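Local coordinates for protein ULam111 (Flavobacterium sp., PDB 5WUT) that probably hydrolyses the beta-1,3-glucan laminarin, as a laminarinase of glycoside hydrolase family 16 with a beta-jelly-roll fold, at residues T65-T70 / P215-A220. Sequence-based numbering, arbitrary orientation.
Sequences TQYTST and PEVDDA
Tyr67 reaches across to Asp219 and donates its phenol hydrogen to the carboxylate, in a very short hydrogen bond of 2.5 Å from Tyr67 OH to Asp219 OD1. The accepting oxygen lies at the edge of the tyrosine ring, near its plane, on the CE2 flank: Asp219 OD1 is also 3.4 Å from Tyr67 CE2. The two side chains cross at about a right angle, and the carboxylate plane is turned 36° from that of the ring. OD1 alone takes the bond; Asp219 OD2, 3.3 Å from Tyr67 OH, is too poorly angled for one. With CG anti to its own carbonyl carbon (chi1 -63°), the tyrosine ring extends from the strand toward the loop, and the ring and the aspartate side chain together span the gap between the Tyr67 and Asp219 CA atoms, 9.9 Å apart. Val217 adds a looser apolar touch: its CG1 approaches Tyr67 CE2 obliquely, at 4.4 Å. Next to Asp219, Asp218 points away and shapes the loop instead, its OD1 accepting from Ala220 N at 3.1 Å in an Asx turn. A phenylalanine in place of Tyr67 would probably keep much of the apolar packing but leave Asp219 OD1 without its phenol donor, making the carboxylate freer to turn. Arg41 makes a weak hydrogen bond to the same hydroxyl through NH1 and an ordinary one to Pro215 O through NH2, which ties it to both segments. The contact thus pins the loop between helix 210-213 and strand 224-234 to the start of strand 66-80 in the jelly roll, with Phe222 meeting the Tyr67 ring, Lys62 of strand 55-63 touching both Tyr67 and Asp219, and Ile208 of strand 200-208 packing against Tyr67 and Val217.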
loop_
_atom_site.group_PDB
_atom_site.type_symbol
_atom_site.label_atom_id
_atom_site.label_comp_id
_atom_site.label_asym_id
_atom_site.label_seq_id
_atom_site.Cartn_x
_atom_site.Cartn_y
_atom_site.Cartn_z
ATOM N N THR A 65 -20.327 -34.081 1.483
ATOM C CA THR A 65 -19.080 -33.855 0.766
ATOM C C THR A 65 -19.252 -32.898 -0.407
ATOM O O THR A 65 -18.364 -32.775 -1.244
ATOM C CB THR A 65 -18.468 -35.151 0.233
ATOM O OG1 THR A 65 -19.427 -35.851 -0.572
ATOM C CG2 THR A 65 -17.994 -36.035 1.385
ATOM N N GLN A 66 -20.405 -32.241 -0.476
ATOM C CA GLN A 66 -20.646 -31.241 -1.512
ATOM C C GLN A 66 -20.270 -29.833 -1.037
ATOM O O GLN A 66 -20.687 -29.382 0.031
ATOM C CB GLN A 66 -22.113 -31.276 -1.974
ATOM C CG GLN A 66 -22.496 -30.070 -2.866
ATOM C CD GLN A 66 -23.697 -30.334 -3.765
ATOM O OE1 GLN A 66 -24.695 -29.608 -3.728
ATOM N NE2 GLN A 66 -23.580 -31.329 -4.615
ATOM N N TYR A 67 -19.436 -29.166 -1.828
ATOM C CA TYR A 67 -19.080 -27.776 -1.597
ATOM C C TYR A 67 -19.828 -26.892 -2.576
ATOM O O TYR A 67 -19.924 -27.241 -3.746
ATOM C CB TYR A 67 -17.579 -27.576 -1.774
ATOM C CG TYR A 67 -16.722 -28.342 -0.799
ATOM C CD1 TYR A 67 -16.312 -29.639 -1.081
ATOM C CD2 TYR A 67 -16.310 -27.763 0.401
ATOM C CE1 TYR A 67 -15.527 -30.343 -0.198
ATOM C CE2 TYR A 67 -15.506 -28.464 1.301
ATOM C CZ TYR A 67 -15.123 -29.757 0.989
ATOM O OH TYR A 67 -14.321 -30.459 1.861
ATOM N N THR A 68 -20.313 -25.740 -2.112
ATOM C CA THR A 68 -21.033 -24.812 -2.983
ATOM C C THR A 68 -20.616 -23.357 -2.766
ATOM O O THR A 68 -20.204 -22.966 -1.678
ATOM C CB THR A 68 -22.563 -24.915 -2.793
ATOM O OG1 THR A 68 -22.886 -24.831 -1.401
ATOM C CG2 THR A 68 -23.097 -26.248 -3.377
ATOM N N SER A 69 -20.759 -22.565 -3.819
ATOM C CA SER A 69 -20.388 -21.160 -3.752
ATOM C C SER A 69 -21.054 -20.435 -4.911
ATOM O O SER A 69 -21.967 -20.986 -5.535
ATOM C CB SER A 69 -18.862 -21.007 -3.777
ATOM O OG SER A 69 -18.472 -19.677 -3.413
ATOM N N THR A 70 -20.597 -19.211 -5.189
ATOM C CA THR A 70 -21.172 -18.350 -6.226
ATOM C C THR A 70 -20.098 -17.854 -7.173
ATOM O O THR A 70 -18.975 -17.535 -6.737
ATOM C CB THR A 70 -21.877 -17.114 -5.616
ATOM O OG1 THR A 70 -22.777 -17.532 -4.585
ATOM C CG2 THR A 70 -22.642 -16.294 -6.685
ATOM N N PRO A 215 -4.167 -27.560 -2.694
ATOM C CA PRO A 215 -5.333 -28.461 -2.701
ATOM C C PRO A 215 -5.952 -28.744 -1.334
ATOM O O PRO A 215 -7.092 -29.215 -1.279
ATOM C CB PRO A 215 -4.755 -29.756 -3.273
ATOM C CG PRO A 215 -3.321 -29.728 -2.847
ATOM C CD PRO A 215 -2.910 -28.276 -2.973
ATOM N N GLU A 216 -5.230 -28.460 -0.255
ATOM C CA GLU A 216 -5.749 -28.712 1.082
ATOM C C GLU A 216 -6.856 -27.752 1.469
ATOM O O GLU A 216 -6.754 -26.549 1.227
ATOM C CB GLU A 216 -4.629 -28.637 2.118
ATOM C CG GLU A 216 -3.600 -29.738 1.961
ATOM C CD GLU A 216 -4.228 -31.118 1.857
ATOM O OE1 GLU A 216 -5.123 -31.444 2.673
ATOM O OE2 GLU A 216 -3.832 -31.874 0.945
ATOM N N VAL A 217 -7.912 -28.303 2.063
ATOM C CA VAL A 217 -9.033 -27.510 2.547
ATOM C C VAL A 217 -9.324 -27.870 3.996
ATOM O O VAL A 217 -9.536 -29.043 4.329
ATOM C CB VAL A 217 -10.312 -27.719 1.704
ATOM C CG1 VAL A 217 -11.478 -26.935 2.295
ATOM C CG2 VAL A 217 -10.091 -27.284 0.272
ATOM N N ASP A 218 -9.329 -26.858 4.852
ATOM C CA ASP A 218 -9.725 -26.999 6.248
ATOM C C ASP A 218 -11.248 -26.927 6.362
ATOM O O ASP A 218 -11.834 -25.845 6.348
ATOM C CB ASP A 218 -9.050 -25.909 7.084
ATOM C CG ASP A 218 -9.478 -25.917 8.545
ATOM O OD1 ASP A 218 -10.197 -26.848 8.972
ATOM O OD2 ASP A 218 -9.054 -24.991 9.283
ATOM N N ASP A 219 -11.896 -28.080 6.487
ATOM C CA ASP A 219 -13.355 -28.108 6.441
ATOM C C ASP A 219 -14.013 -27.434 7.648
ATOM O O ASP A 219 -15.209 -27.150 7.627
ATOM C CB ASP A 219 -13.848 -29.553 6.315
ATOM C CG ASP A 219 -13.589 -30.139 4.938
ATOM O OD1 ASP A 219 -13.601 -29.382 3.943
ATOM O OD2 ASP A 219 -13.356 -31.367 4.844
ATOM N N ALA A 220 -13.243 -27.158 8.694
ATOM C CA ALA A 220 -13.790 -26.483 9.864
ATOM C C ALA A 220 -14.121 -25.015 9.574
ATOM O O ALA A 220 -14.850 -24.381 10.341
ATOM C CB ALA A 220 -12.821 -26.568 11.026
#